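Local coordinates for protein VP2 (Primate bocaparvovirus 1, PDB 7L0Y) that self-assembles in sixty copies into the T=1 icosahedral capsid of human bocavirus 1, about 26 nm in diameter, at residues 15-20 and 213-218; 122-127 and 445-450; 140-145 and 203-208; 429-434 and 439-444. All coordinates share one frame; numbering follows the deposited sequence.

Contact 1: residues 15-20 and 213-218; sequences ISTGGW and GESTEF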
loop_
_atom_site.group_PDB
_atom_site.type_symbol
_atom_site.label_atom_id
_atom_site.label_comp_id
_atom_site.label_asym_id
_atom_site.label_seq_id
_atom_site.Cartn_x
_atom_site.Cartn_y
_atom_site.Cartn_z
ATOM N N ILE A 15 -51.652 -54.805 -50.640
ATOM C CA ILE A 15 -50.419 -54.072 -50.879
ATOM C C ILE A 15 -49.484 -55.012 -51.616
ATOM O O ILE A 15 -49.316 -56.164 -51.208
ATOM C CB ILE A 15 -49.784 -53.583 -49.565
ATOM C CG1 ILE A 15 -50.822 -52.860 -48.705
ATOM C CG2 ILE A 15 -48.626 -52.660 -49.856
ATOM C CD1 ILE A 15 -51.456 -51.660 -49.367
ATOM N N SER A 16 -48.896 -54.541 -52.708
ATOM C CA SER A 16 -47.956 -55.356 -53.461
ATOM C C SER A 16 -46.582 -55.264 -52.815
ATOM O O SER A 16 -46.211 -54.222 -52.269
ATOM C CB SER A 16 -47.898 -54.935 -54.929
ATOM O OG SER A 16 -47.348 -53.645 -55.081
ATOM N N THR A 17 -45.836 -56.364 -52.870
ATOM C CA THR A 17 -44.574 -56.448 -52.148
ATOM C C THR A 17 -43.394 -56.096 -53.038
ATOM O O THR A 17 -42.239 -56.199 -52.615
ATOM C CB THR A 17 -44.409 -57.842 -51.552
ATOM O OG1 THR A 17 -44.568 -58.825 -52.579
ATOM C CG2 THR A 17 -45.435 -58.074 -50.503
ATOM N N GLY A 18 -43.659 -55.693 -54.269
ATOM C CA GLY A 18 -42.606 -55.286 -55.168
ATOM C C GLY A 18 -43.179 -54.956 -56.528
ATOM O O GLY A 18 -44.343 -55.225 -56.818
ATOM N N GLY A 19 -42.337 -54.347 -57.355
ATOM C CA GLY A 19 -42.699 -54.015 -58.709
ATOM C C GLY A 19 -42.001 -54.924 -59.697
ATOM O O GLY A 19 -41.185 -55.771 -59.334
ATOM N N TRP A 20 -42.328 -54.730 -60.961
ATOM C CA TRP A 20 -41.666 -55.458 -62.025
ATOM C C TRP A 20 -40.348 -54.776 -62.353
ATOM O O TRP A 20 -40.292 -53.557 -62.498
ATOM C CB TRP A 20 -42.561 -55.469 -63.250
ATOM C CG TRP A 20 -42.104 -56.300 -64.329
ATOM C CD1 TRP A 20 -41.330 -55.929 -65.367
ATOM C CD2 TRP A 20 -42.476 -57.647 -64.561
ATOM N NE1 TRP A 20 -41.143 -56.980 -66.211
ATOM C CE2 TRP A 20 -41.848 -58.050 -65.740
ATOM C CE3 TRP A 20 -43.276 -58.558 -63.876
ATOM C CZ2 TRP A 20 -41.985 -59.324 -66.251
ATOM C CZ3 TRP A 20 -43.410 -59.822 -64.383
ATOM C CH2 TRP A 20 -42.770 -60.197 -65.558
ATOM N N GLY A 213 -48.869 -61.435 -48.357
ATOM C CA GLY A 213 -48.398 -60.077 -48.169
ATOM C C GLY A 213 -46.916 -60.000 -47.876
ATOM O O GLY A 213 -46.351 -58.913 -47.781
ATOM N N GLU A 214 -46.292 -61.140 -47.629
ATOM C CA GLU A 214 -44.859 -61.232 -47.406
ATOM C C GLU A 214 -44.081 -61.385 -48.711
ATOM O O GLU A 214 -44.604 -61.831 -49.731
ATOM C CB GLU A 214 -44.558 -62.378 -46.448
ATOM C CG GLU A 214 -45.071 -62.094 -45.053
ATOM C CD GLU A 214 -44.789 -63.207 -44.080
ATOM O OE1 GLU A 214 -44.458 -64.317 -44.529
ATOM O OE2 GLU A 214 -44.858 -62.962 -42.859
ATOM N N SER A 215 -42.809 -60.994 -48.665
ATOM C CA SER A 215 -41.865 -61.284 -49.735
ATOM C C SER A 215 -40.543 -61.732 -49.129
ATOM O O SER A 215 -40.309 -61.589 -47.930
ATOM C CB SER A 215 -41.654 -60.075 -50.649
ATOM O OG SER A 215 -41.083 -58.988 -49.960
ATOM N N THR A 216 -39.680 -62.295 -49.968
ATOM C CA THR A 216 -38.369 -62.760 -49.537
ATOM C C THR A 216 -37.324 -62.398 -50.581
ATOM O O THR A 216 -37.643 -62.215 -51.755
ATOM C CB THR A 216 -38.361 -64.281 -49.274
ATOM O OG1 THR A 216 -37.109 -64.667 -48.698
ATOM C CG2 THR A 216 -38.588 -65.070 -50.554
ATOM N N GLU A 217 -36.075 -62.295 -50.147
ATOM C CA GLU A 217 -34.996 -61.822 -50.997
ATOM C C GLU A 217 -33.698 -62.550 -50.677
ATOM O O GLU A 217 -33.357 -62.739 -49.511
ATOM C CB GLU A 217 -34.819 -60.323 -50.825
ATOM C CG GLU A 217 -33.778 -59.707 -51.709
ATOM C CD GLU A 217 -33.698 -58.213 -51.511
ATOM O OE1 GLU A 217 -34.483 -57.677 -50.702
ATOM O OE2 GLU A 217 -32.834 -57.574 -52.144
ATOM N N PHE A 218 -32.975 -62.944 -51.718
ATOM C CA PHE A 218 -31.694 -63.625 -51.598
ATOM C C PHE A 218 -30.629 -62.842 -52.346
ATOM O O PHE A 218 -30.881 -62.322 -53.431
ATOM C CB PHE A 218 -31.769 -65.041 -52.160
ATOM C CG PHE A 218 -32.770 -65.902 -51.478
ATOM C CD1 PHE A 218 -32.464 -66.538 -50.301
ATOM C CD2 PHE A 218 -34.032 -66.060 -52.006
ATOM C CE1 PHE A 218 -33.388 -67.316 -49.670
ATOM C CE2 PHE A 218 -34.959 -66.840 -51.374
ATOM C CZ PHE A 218 -34.635 -67.472 -50.207
#
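Thr-17 carries its loop onto Gly-213, Glu-214 and Ser-215, and nearly all of the buried area on the loop's side belongs to it. At the tight end, Thr-17 CB lies 3.7 Å from Ser-215 CB, while the methyl CG2 packs against the backbone oxygens of Gly-213 and Glu-214, 3.9 Å from Glu-214 O. A beta-branched residue suits the place because it splits its roles: CG2 lies beside the backbone N and packs, whereas OG1 (chi1 54°) takes a hydrogen bond from the backbone N of Asn-109. Ser-215 is small enough to let the methine approach, and Gly-213 offers only backbone to the methyl.

The other part of the contact is loose. At Gly-18 and Gly-19 the loop, partly exposed and without side chains, leaves the strand, and Trp-20 is buried against a neighbouring subunit, stacking on its His-207. Glu-214 points away from Thr-17 and hydrogen-bonds Ser-16 OG of another subunit, a strand of which also pairs antiparallel with residues 215-217. The arrangement thus takes the glycine-rich N-terminal region and sets it against the beginning of a strand of the parvovirus jelly-roll barrel, where 215-232 pairs with 95-118.

Contact 2: residues 122-127 and 445-450; sequences TTYNND and NIYCTG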
loop_
_atom_site.group_PDB
_atom_site.type_symbol
_atom_site.label_atom_id
_atom_site.label_comp_id
_atom_site.label_asym_id
_atom_site.label_seq_id
_atom_site.Cartn_x
_atom_site.Cartn_y
_atom_site.Cartn_z
ATOM N N THR A 122 -63.682 -75.671 -63.154
ATOM C CA THR A 122 -62.868 -75.478 -61.967
ATOM C C THR A 122 -62.772 -73.997 -61.631
ATOM O O THR A 122 -62.647 -73.153 -62.522
ATOM C CB THR A 122 -61.473 -76.076 -62.168
ATOM O OG1 THR A 122 -60.674 -75.858 -60.998
ATOM C CG2 THR A 122 -60.797 -75.482 -63.381
ATOM N N THR A 123 -62.841 -73.687 -60.343
ATOM C CA THR A 123 -62.794 -72.315 -59.874
ATOM C C THR A 123 -61.578 -72.109 -58.988
ATOM O O THR A 123 -61.003 -73.057 -58.451
ATOM C CB THR A 123 -64.066 -71.929 -59.110
ATOM O OG1 THR A 123 -64.282 -72.844 -58.034
ATOM C CG2 THR A 123 -65.266 -71.934 -60.035
ATOM N N TYR A 124 -61.192 -70.848 -58.855
ATOM C CA TYR A 124 -59.954 -70.453 -58.208
ATOM C C TYR A 124 -60.273 -69.319 -57.261
ATOM O O TYR A 124 -60.677 -68.243 -57.704
ATOM C CB TYR A 124 -58.942 -70.015 -59.263
ATOM C CG TYR A 124 -58.618 -71.130 -60.204
ATOM C CD1 TYR A 124 -57.992 -72.271 -59.752
ATOM C CD2 TYR A 124 -59.062 -71.103 -61.512
ATOM C CE1 TYR A 124 -57.727 -73.307 -60.592
ATOM C CE2 TYR A 124 -58.815 -72.141 -62.360
ATOM C CZ TYR A 124 -58.145 -73.241 -61.896
ATOM O OH TYR A 124 -57.887 -74.293 -62.736
ATOM N N ASN A 125 -60.101 -69.542 -55.971
ATOM C CA ASN A 125 -60.326 -68.474 -55.019
ATOM C C ASN A 125 -59.155 -68.364 -54.061
ATOM O O ASN A 125 -58.458 -69.337 -53.781
ATOM C CB ASN A 125 -61.664 -68.643 -54.272
ATOM C CG ASN A 125 -61.780 -69.956 -53.533
ATOM O OD1 ASN A 125 -60.810 -70.490 -53.008
ATOM N ND2 ASN A 125 -62.993 -70.481 -53.483
ATOM N N ASN A 126 -58.932 -67.143 -53.601
ATOM C CA ASN A 126 -57.870 -66.863 -52.654
ATOM C C ASN A 126 -58.109 -67.585 -51.343
ATOM O O ASN A 126 -59.217 -67.582 -50.803
ATOM C CB ASN A 126 -57.790 -65.367 -52.383
ATOM C CG ASN A 126 -57.188 -64.601 -53.518
ATOM O OD1 ASN A 126 -56.362 -65.120 -54.256
ATOM N ND2 ASN A 126 -57.608 -63.355 -53.678
ATOM N N ASP A 127 -57.054 -68.210 -50.832
ATOM C CA ASP A 127 -56.949 -68.558 -49.420
ATOM C C ASP A 127 -55.794 -67.724 -48.882
ATOM O O ASP A 127 -54.626 -67.977 -49.178
ATOM C CB ASP A 127 -56.766 -70.052 -49.233
ATOM C CG ASP A 127 -55.765 -70.625 -50.181
ATOM O OD1 ASP A 127 -55.329 -69.881 -51.072
ATOM O OD2 ASP A 127 -55.427 -71.813 -50.054
ATOM N N ASN A 445 -56.276 -78.691 -52.038
ATOM C CA ASN A 445 -55.634 -78.553 -53.339
ATOM C C ASN A 445 -55.443 -77.072 -53.633
ATOM O O ASN A 445 -56.411 -76.342 -53.849
ATOM C CB ASN A 445 -56.469 -79.226 -54.421
ATOM C CG ASN A 445 -55.768 -79.272 -55.751
ATOM O OD1 ASN A 445 -54.544 -79.309 -55.821
ATOM N ND2 ASN A 445 -56.544 -79.275 -56.821
ATOM N N ILE A 446 -54.187 -76.637 -53.660
ATOM C CA ILE A 446 -53.830 -75.232 -53.783
ATOM C C ILE A 446 -52.659 -75.114 -54.741
ATOM O O ILE A 446 -51.943 -76.080 -55.004
ATOM C CB ILE A 446 -53.461 -74.605 -52.422
ATOM C CG1 ILE A 446 -52.301 -75.367 -51.794
ATOM C CG2 ILE A 446 -54.650 -74.586 -51.493
ATOM C CD1 ILE A 446 -51.735 -74.718 -50.573
ATOM N N TYR A 447 -52.475 -73.915 -55.280
ATOM C CA TYR A 447 -51.293 -73.615 -56.067
ATOM C C TYR A 447 -50.878 -72.190 -55.762
ATOM O O TYR A 447 -51.683 -71.368 -55.330
ATOM C CB TYR A 447 -51.516 -73.801 -57.566
ATOM C CG TYR A 447 -52.352 -72.736 -58.204
ATOM C CD1 TYR A 447 -51.763 -71.682 -58.872
ATOM C CD2 TYR A 447 -53.725 -72.763 -58.106
ATOM C CE1 TYR A 447 -52.515 -70.711 -59.445
ATOM C CE2 TYR A 447 -54.484 -71.794 -58.677
ATOM C CZ TYR A 447 -53.878 -70.769 -59.348
ATOM O OH TYR A 447 -54.642 -69.785 -59.926
ATOM N N CYS A 448 -49.604 -71.907 -55.979
ATOM C CA CYS A 448 -49.061 -70.581 -55.754
ATOM C C CYS A 448 -48.552 -70.012 -57.067
ATOM O O CYS A 448 -47.904 -70.711 -57.847
ATOM C CB CYS A 448 -47.936 -70.608 -54.721
ATOM S SG CYS A 448 -47.253 -68.990 -54.317
ATOM N N THR A 449 -48.872 -68.753 -57.313
ATOM C CA THR A 449 -48.218 -67.960 -58.334
ATOM C C THR A 449 -47.558 -66.777 -57.655
ATOM O O THR A 449 -48.020 -66.313 -56.616
ATOM C CB THR A 449 -49.197 -67.469 -59.412
ATOM O OG1 THR A 449 -50.221 -66.665 -58.819
ATOM C CG2 THR A 449 -49.831 -68.629 -60.118
ATOM N N GLY A 450 -46.472 -66.302 -58.239
ATOM C CA GLY A 450 -45.819 -65.125 -57.728
ATOM C C GLY A 450 -44.859 -64.592 -58.755
ATOM O O GLY A 450 -44.778 -65.092 -59.873
#
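Tyr-124 meets Tyr-447, and Asp-127 meets Ile-446, across an intervening strand that separates the two segments. In the parvovirus jelly roll, strand 95-118 pairs with 446-462 on one flank and forms a hairpin with 121-126 on the other; the nearest pair of CA atoms, Asp-127 CA and Ile-446 CA, is therefore 8.6 Å apart, and side chains must bridge the gap.

Along the hairpin strand, the first residue to reach over is Tyr-124. With CG lying beside the backbone N (chi1 -61°), its ring is directed at Tyr-447. Ring atom CD1 approaches the edge of the Tyr-447 ring near its plane, 3.7 Å from Tyr-447 CE2. The rings are almost perpendicular, at 88°, and their centroids lie 5.8 Å apart, but the approach is oblique. A long, flat residue on each strand is what spans the intervening backbone. A neighbouring subunit shares this patch: its Val-434 packs on Tyr-124, and its Pro-433 on Tyr-447.

Asn-125 then pairs through its backbone with Gln-114, and Asn-126 OD1 has a weak hydrogen bond with Lys-113 NZ. At Asp-127 the strand has ended and the side chain again faces the other segment. Its short chain turns into the position between N and carbonyl carbon (chi1 45°), setting the carboxylate against an aliphatic branch: Asp-127 OD2 lies 3.2 Å from Ile-446 CG2.

Contact 3: residues 140-145 and 203-208; sequences HAYPNA and ENSDHQ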
loop_
_atom_site.group_PDB
_atom_site.type_symbol
_atom_site.label_atom_id
_atom_site.label_comp_id
_atom_site.label_asym_id
_atom_site.label_seq_id
_atom_site.Cartn_x
_atom_site.Cartn_y
_atom_site.Cartn_z
ATOM N N HIS A 140 -25.073 -75.922 -50.021
ATOM C CA HIS A 140 -25.103 -77.130 -50.832
ATOM C C HIS A 140 -25.105 -78.360 -49.937
ATOM O O HIS A 140 -24.419 -79.348 -50.190
ATOM C CB HIS A 140 -23.947 -77.140 -51.822
ATOM C CG HIS A 140 -23.929 -75.939 -52.710
ATOM N ND1 HIS A 140 -24.866 -75.732 -53.696
ATOM C CD2 HIS A 140 -23.115 -74.858 -52.730
ATOM C CE1 HIS A 140 -24.619 -74.586 -54.303
ATOM N NE2 HIS A 140 -23.563 -74.035 -53.734
ATOM N N ALA A 141 -25.892 -78.277 -48.869
ATOM C CA ALA A 141 -26.043 -79.359 -47.916
ATOM C C ALA A 141 -26.969 -80.449 -48.419
ATOM O O ALA A 141 -27.022 -81.525 -47.823
ATOM C CB ALA A 141 -26.560 -78.802 -46.594
ATOM N N TYR A 142 -27.682 -80.199 -49.492
ATOM C CA TYR A 142 -28.582 -81.149 -50.099
ATOM C C TYR A 142 -28.137 -81.447 -51.517
ATOM O O TYR A 142 -27.367 -80.684 -52.106
ATOM C CB TYR A 142 -30.012 -80.601 -50.106
ATOM C CG TYR A 142 -30.606 -80.465 -48.736
ATOM C CD1 TYR A 142 -31.213 -81.544 -48.123
ATOM C CD2 TYR A 142 -30.564 -79.264 -48.054
ATOM C CE1 TYR A 142 -31.753 -81.436 -46.882
ATOM C CE2 TYR A 142 -31.108 -79.144 -46.810
ATOM C CZ TYR A 142 -31.707 -80.235 -46.228
ATOM O OH TYR A 142 -32.259 -80.143 -44.977
ATOM N N PRO A 143 -28.565 -82.572 -52.083
ATOM C CA PRO A 143 -28.251 -82.851 -53.488
ATOM C C PRO A 143 -28.667 -81.699 -54.379
ATOM O O PRO A 143 -29.694 -81.059 -54.155
ATOM C CB PRO A 143 -29.067 -84.107 -53.782
ATOM C CG PRO A 143 -29.214 -84.754 -52.473
ATOM C CD PRO A 143 -29.305 -83.680 -51.461
ATOM N N ASN A 144 -27.848 -81.420 -55.385
ATOM C CA ASN A 144 -28.147 -80.321 -56.287
ATOM C C ASN A 144 -29.471 -80.562 -56.992
ATOM O O ASN A 144 -29.774 -81.679 -57.415
ATOM C CB ASN A 144 -27.038 -80.144 -57.314
ATOM C CG ASN A 144 -26.822 -81.379 -58.140
ATOM O OD1 ASN A 144 -27.135 -82.481 -57.707
ATOM N ND2 ASN A 144 -26.341 -81.198 -59.358
ATOM N N ALA A 145 -30.264 -79.505 -57.112
ATOM C CA ALA A 145 -31.555 -79.636 -57.765
ATOM C C ALA A 145 -31.408 -79.651 -59.269
ATOM O O ALA A 145 -32.116 -80.388 -59.958
ATOM C CB ALA A 145 -32.475 -78.499 -57.339
ATOM N N GLU A 203 -37.172 -80.574 -45.035
ATOM C CA GLU A 203 -37.761 -80.200 -43.753
ATOM C C GLU A 203 -36.773 -80.251 -42.614
ATOM O O GLU A 203 -37.062 -79.754 -41.527
ATOM C CB GLU A 203 -38.943 -81.118 -43.457
ATOM C CG GLU A 203 -40.136 -80.900 -44.371
ATOM C CD GLU A 203 -39.949 -81.487 -45.756
ATOM O OE1 GLU A 203 -38.865 -82.017 -46.046
ATOM O OE2 GLU A 203 -40.890 -81.409 -46.566
ATOM N N ASN A 204 -35.617 -80.842 -42.850
ATOM C CA ASN A 204 -34.537 -80.962 -41.892
ATOM C C ASN A 204 -33.809 -79.644 -41.667
ATOM O O ASN A 204 -32.849 -79.610 -40.899
ATOM C CB ASN A 204 -33.578 -82.040 -42.396
ATOM C CG ASN A 204 -32.730 -82.622 -41.309
ATOM O OD1 ASN A 204 -33.148 -82.706 -40.158
ATOM N ND2 ASN A 204 -31.532 -83.049 -41.668
ATOM N N SER A 205 -34.187 -78.583 -42.363
ATOM C CA SER A 205 -33.564 -77.278 -42.212
ATOM C C SER A 205 -34.630 -76.223 -41.926
ATOM O O SER A 205 -35.815 -76.524 -41.806
ATOM C CB SER A 205 -32.737 -76.937 -43.454
ATOM O OG SER A 205 -33.544 -76.853 -44.613
ATOM N N ASP A 206 -34.190 -74.976 -41.803
ATOM C CA ASP A 206 -35.083 -73.852 -41.563
ATOM C C ASP A 206 -35.600 -73.304 -42.882
ATOM O O ASP A 206 -34.842 -73.171 -43.844
ATOM C CB ASP A 206 -34.376 -72.738 -40.798
ATOM C CG ASP A 206 -34.047 -73.117 -39.378
ATOM O OD1 ASP A 206 -34.551 -74.137 -38.886
ATOM O OD2 ASP A 206 -33.288 -72.373 -38.736
ATOM N N HIS A 207 -36.883 -72.983 -42.925
ATOM C CA HIS A 207 -37.505 -72.418 -44.107
ATOM C C HIS A 207 -38.165 -71.107 -43.731
ATOM O O HIS A 207 -38.573 -70.907 -42.588
ATOM C CB HIS A 207 -38.564 -73.343 -44.688
ATOM C CG HIS A 207 -38.094 -74.745 -44.883
ATOM N ND1 HIS A 207 -38.963 -75.803 -45.013
ATOM C CD2 HIS A 207 -36.849 -75.267 -44.944
ATOM C CE1 HIS A 207 -38.271 -76.918 -45.146
ATOM N NE2 HIS A 207 -36.987 -76.619 -45.112
ATOM N N GLN A 208 -38.264 -70.211 -44.697
ATOM C CA GLN A 208 -39.153 -69.078 -44.554
ATOM C C GLN A 208 -40.521 -69.448 -45.087
ATOM O O GLN A 208 -40.645 -70.082 -46.134
ATOM C CB GLN A 208 -38.606 -67.863 -45.286
ATOM C CG GLN A 208 -37.388 -67.301 -44.627
ATOM C CD GLN A 208 -36.811 -66.140 -45.378
ATOM O OE1 GLN A 208 -36.987 -66.022 -46.586
ATOM N NE2 GLN A 208 -36.121 -65.263 -44.666
#
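The meeting of Tyr-142 with Asn-204 and Ser-205 is a loop-to-loop contact at the margin of the jelly-roll barrel. One loop follows strand 132-137; the other leads into strand 208-210, which pairs antiparallel with 132-137, so the contact joins the connections beside two neighbouring strands of one sheet.

Tyr-142 does all the reaching from its side. Its CG lies beside the backbone N (chi1 -67°), and the ring extends until the hydroxyl touches the turn at 204-205. There Tyr-142 OH lies 3.5 Å from Asn-204 CB and 3.6 Å from Ser-205 CB, and the ring and the Asn-204 amide are turned 80° apart. A tyrosine fits because its apolar ring packs among Phe-200, Leu-202 and Tyr-167, while its polar end is satisfied by a hydrogen bond to the backbone oxygen of Leu-201.

On the other side, Asn-204 presents its CB to the phenol and ends a short 3-10 turn. Ser-205, being small, lets the hydroxyl come near but spends its own OG on Leu-202 O, a carbonyl shared with His-207 NE2. Lys-466 of a neighbouring subunit, probably part of the nuclear localization signal, packs on Tyr-142 and Ser-205, and its NZ bonds Asn-204 O. The serine oxygen nevertheless stays close to the aromatic ring at an oblique angle: Ser-205 OG lies 4.0 Å from Tyr-142 CE2.

Contact 4: residues 429-434 and 439-444; sequences MAKIPV and NADSYL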
loop_
_atom_site.group_PDB
_atom_site.type_symbol
_atom_site.label_atom_id
_atom_site.label_comp_id
_atom_site.label_asym_id
_atom_site.label_seq_id
_atom_site.Cartn_x
_atom_site.Cartn_y
_atom_site.Cartn_z
ATOM N N MET A 429 -45.551 -75.339 -51.487
ATOM C CA MET A 429 -46.627 -74.803 -50.682
ATOM C C MET A 429 -46.782 -75.596 -49.405
ATOM O O MET A 429 -46.515 -76.799 -49.362
ATOM C CB MET A 429 -47.915 -74.817 -51.461
ATOM C CG MET A 429 -47.923 -73.799 -52.542
ATOM S SD MET A 429 -49.395 -74.114 -53.435
ATOM C CE MET A 429 -48.873 -75.610 -54.249
ATOM N N ALA A 430 -47.190 -74.901 -48.355
ATOM C CA ALA A 430 -47.534 -75.572 -47.119
ATOM C C ALA A 430 -48.596 -76.622 -47.383
ATOM O O ALA A 430 -49.630 -76.349 -47.993
ATOM C CB ALA A 430 -48.032 -74.566 -46.091
ATOM N N LYS A 431 -48.309 -77.837 -46.958
ATOM C CA LYS A 431 -49.327 -78.865 -46.871
ATOM C C LYS A 431 -50.466 -78.354 -46.006
ATOM O O LYS A 431 -50.257 -78.009 -44.841
ATOM C CB LYS A 431 -48.694 -80.116 -46.276
ATOM C CG LYS A 431 -49.627 -81.192 -45.810
ATOM C CD LYS A 431 -50.495 -81.731 -46.887
ATOM C CE LYS A 431 -51.052 -83.080 -46.472
ATOM N NZ LYS A 431 -51.838 -83.025 -45.223
ATOM N N ILE A 432 -51.671 -78.303 -46.561
ATOM C CA ILE A 432 -52.848 -77.895 -45.801
ATOM C C ILE A 432 -53.672 -79.149 -45.542
ATOM O O ILE A 432 -54.333 -79.647 -46.468
ATOM C CB ILE A 432 -53.674 -76.832 -46.530
ATOM C CG1 ILE A 432 -52.878 -75.543 -46.682
ATOM C CG2 ILE A 432 -54.937 -76.540 -45.752
ATOM C CD1 ILE A 432 -53.589 -74.515 -47.500
ATOM N N PRO A 433 -53.676 -79.676 -44.328
ATOM C CA PRO A 433 -54.414 -80.907 -44.066
ATOM C C PRO A 433 -55.911 -80.680 -44.140
ATOM O O PRO A 433 -56.428 -79.658 -43.692
ATOM C CB PRO A 433 -53.980 -81.278 -42.649
ATOM C CG PRO A 433 -52.691 -80.578 -42.465
ATOM C CD PRO A 433 -52.788 -79.315 -43.220
ATOM N N VAL A 434 -56.596 -81.639 -44.733
ATOM C CA VAL A 434 -58.051 -81.707 -44.748
ATOM C C VAL A 434 -58.490 -82.752 -43.733
ATOM O O VAL A 434 -57.950 -83.863 -43.737
ATOM C CB VAL A 434 -58.583 -82.040 -46.149
ATOM C CG1 VAL A 434 -59.962 -82.583 -46.065
ATOM C CG2 VAL A 434 -58.595 -80.782 -46.972
ATOM N N ASN A 439 -57.504 -92.715 -41.868
ATOM C CA ASN A 439 -56.145 -92.245 -41.651
ATOM C C ASN A 439 -55.438 -91.901 -42.954
ATOM O O ASN A 439 -54.284 -91.461 -42.925
ATOM C CB ASN A 439 -55.346 -93.293 -40.877
ATOM C CG ASN A 439 -55.815 -93.435 -39.448
ATOM O OD1 ASN A 439 -56.380 -92.504 -38.873
ATOM N ND2 ASN A 439 -55.599 -94.610 -38.870
ATOM N N ALA A 440 -56.098 -92.094 -44.092
ATOM C CA ALA A 440 -55.507 -91.717 -45.367
ATOM C C ALA A 440 -55.388 -90.203 -45.457
ATOM O O ALA A 440 -56.361 -89.478 -45.239
ATOM C CB ALA A 440 -56.347 -92.257 -46.525
ATOM N N ASP A 441 -54.188 -89.729 -45.775
ATOM C CA ASP A 441 -53.937 -88.296 -45.797
ATOM C C ASP A 441 -54.657 -87.629 -46.956
ATOM O O ASP A 441 -54.481 -88.006 -48.117
ATOM C CB ASP A 441 -52.443 -88.014 -45.902
ATOM C CG ASP A 441 -52.148 -86.534 -46.033
ATOM O OD1 ASP A 441 -52.370 -85.790 -45.053
ATOM O OD2 ASP A 441 -51.715 -86.111 -47.125
ATOM N N SER A 442 -55.458 -86.625 -46.634
ATOM C CA SER A 442 -56.070 -85.777 -47.637
ATOM C C SER A 442 -55.640 -84.347 -47.367
ATOM O O SER A 442 -55.460 -83.950 -46.214
ATOM C CB SER A 442 -57.594 -85.905 -47.626
ATOM O OG SER A 442 -58.129 -85.518 -46.375
ATOM N N TYR A 443 -55.449 -83.587 -48.433
ATOM C CA TYR A 443 -54.967 -82.228 -48.304
ATOM C C TYR A 443 -55.823 -81.299 -49.140
ATOM O O TYR A 443 -56.587 -81.724 -50.007
ATOM C CB TYR A 443 -53.496 -82.105 -48.710
ATOM C CG TYR A 443 -53.188 -82.621 -50.089
ATOM C CD1 TYR A 443 -53.381 -81.829 -51.208
ATOM C CD2 TYR A 443 -52.666 -83.895 -50.270
ATOM C CE1 TYR A 443 -53.098 -82.298 -52.464
ATOM C CE2 TYR A 443 -52.370 -84.370 -51.527
ATOM C CZ TYR A 443 -52.586 -83.568 -52.620
ATOM O OH TYR A 443 -52.294 -84.045 -53.877
ATOM N N LEU A 444 -55.675 -80.017 -48.861
ATOM C CA LEU A 444 -56.350 -78.998 -49.639
ATOM C C LEU A 444 -55.571 -78.740 -50.918
ATOM O O LEU A 444 -54.353 -78.569 -50.893
ATOM C CB LEU A 444 -56.460 -77.722 -48.818
ATOM C CG LEU A 444 -57.330 -76.615 -49.371
ATOM C CD1 LEU A 444 -58.747 -77.120 -49.385
ATOM C CD2 LEU A 444 -57.206 -75.391 -48.503
#
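The Tyr-443 ring has the carboxylate oxygen Asp-441 OD2 at its edge, in the plane, and pairs edge-to-face with His-47; Lys-431 comes to it obliquely with its CE. The lysine chain crosses the tyrosine at about a right angle, its methylene CE 3.5 Å from Tyr-443 CB. Bends at chi2 and chi4 bring the ammonium round to the acid, where Lys-431 NZ forms a salt bridge of 2.8 Å with Asp-441 OD1, which offers its syn lone pair. The same nitrogen also hydrogen-bonds Thr-161 OG1 of a neighbouring subunit, so the long lysine ties its loop to the interface.

Beyond the salt bridge the backbones bridge. Leu-444 N donates to Ile-432 O over 2.8 Å, almost in line with the carbonyl bond, and Val-434 N donates to Ser-442 O over 3.0 Å from above that carbonyl's plane. Between these bonds Pro-433 faces Tyr-443 as a non-hydrogen-bonded pair, a place that a proline, lacking an N-H, can fill. Ser-442 OG adds a weak bond to Val-434 O.

Ile-432 and Leu-444 lie side by side, with Ile-432 CG2 3.6 Å from Leu-444 CB; Val-434 packs next to Leu-444, as does Tyr-124 of the neighbouring subunit. This one bridge, antiparallel in pattern although the arms cross at 98°, joins the two arms of the loop between strands 424-429 and 446-462, matching the HI loop of parvovirus capsids, which reaches over an adjacent subunit.

All four contacts decorate one jelly-roll barrel. Contacts 1 and 2 both reach strand 95-118, with centres about 18 Å apart; contact 3 lies beside the sheet containing 132-137 and 208-210, and contact 4 in the loop between strands 424-429 and 446-462. Along the chain contacts 1 and 2 interleave, contact 3 is nested within both, and contact 4 falls inside the long loop closed by contact 2. Contacts 2 and 4 have centres about 15 Å apart and touch through Met-429 and Ile-432 against Ile-446; contacts 1 and 3 join by a probable hydrogen bond between Thr-216 and Gln-208. Each meets other subunits, consistent with a barrel that forms the shell and joins its neighbours through its loops and edge strands.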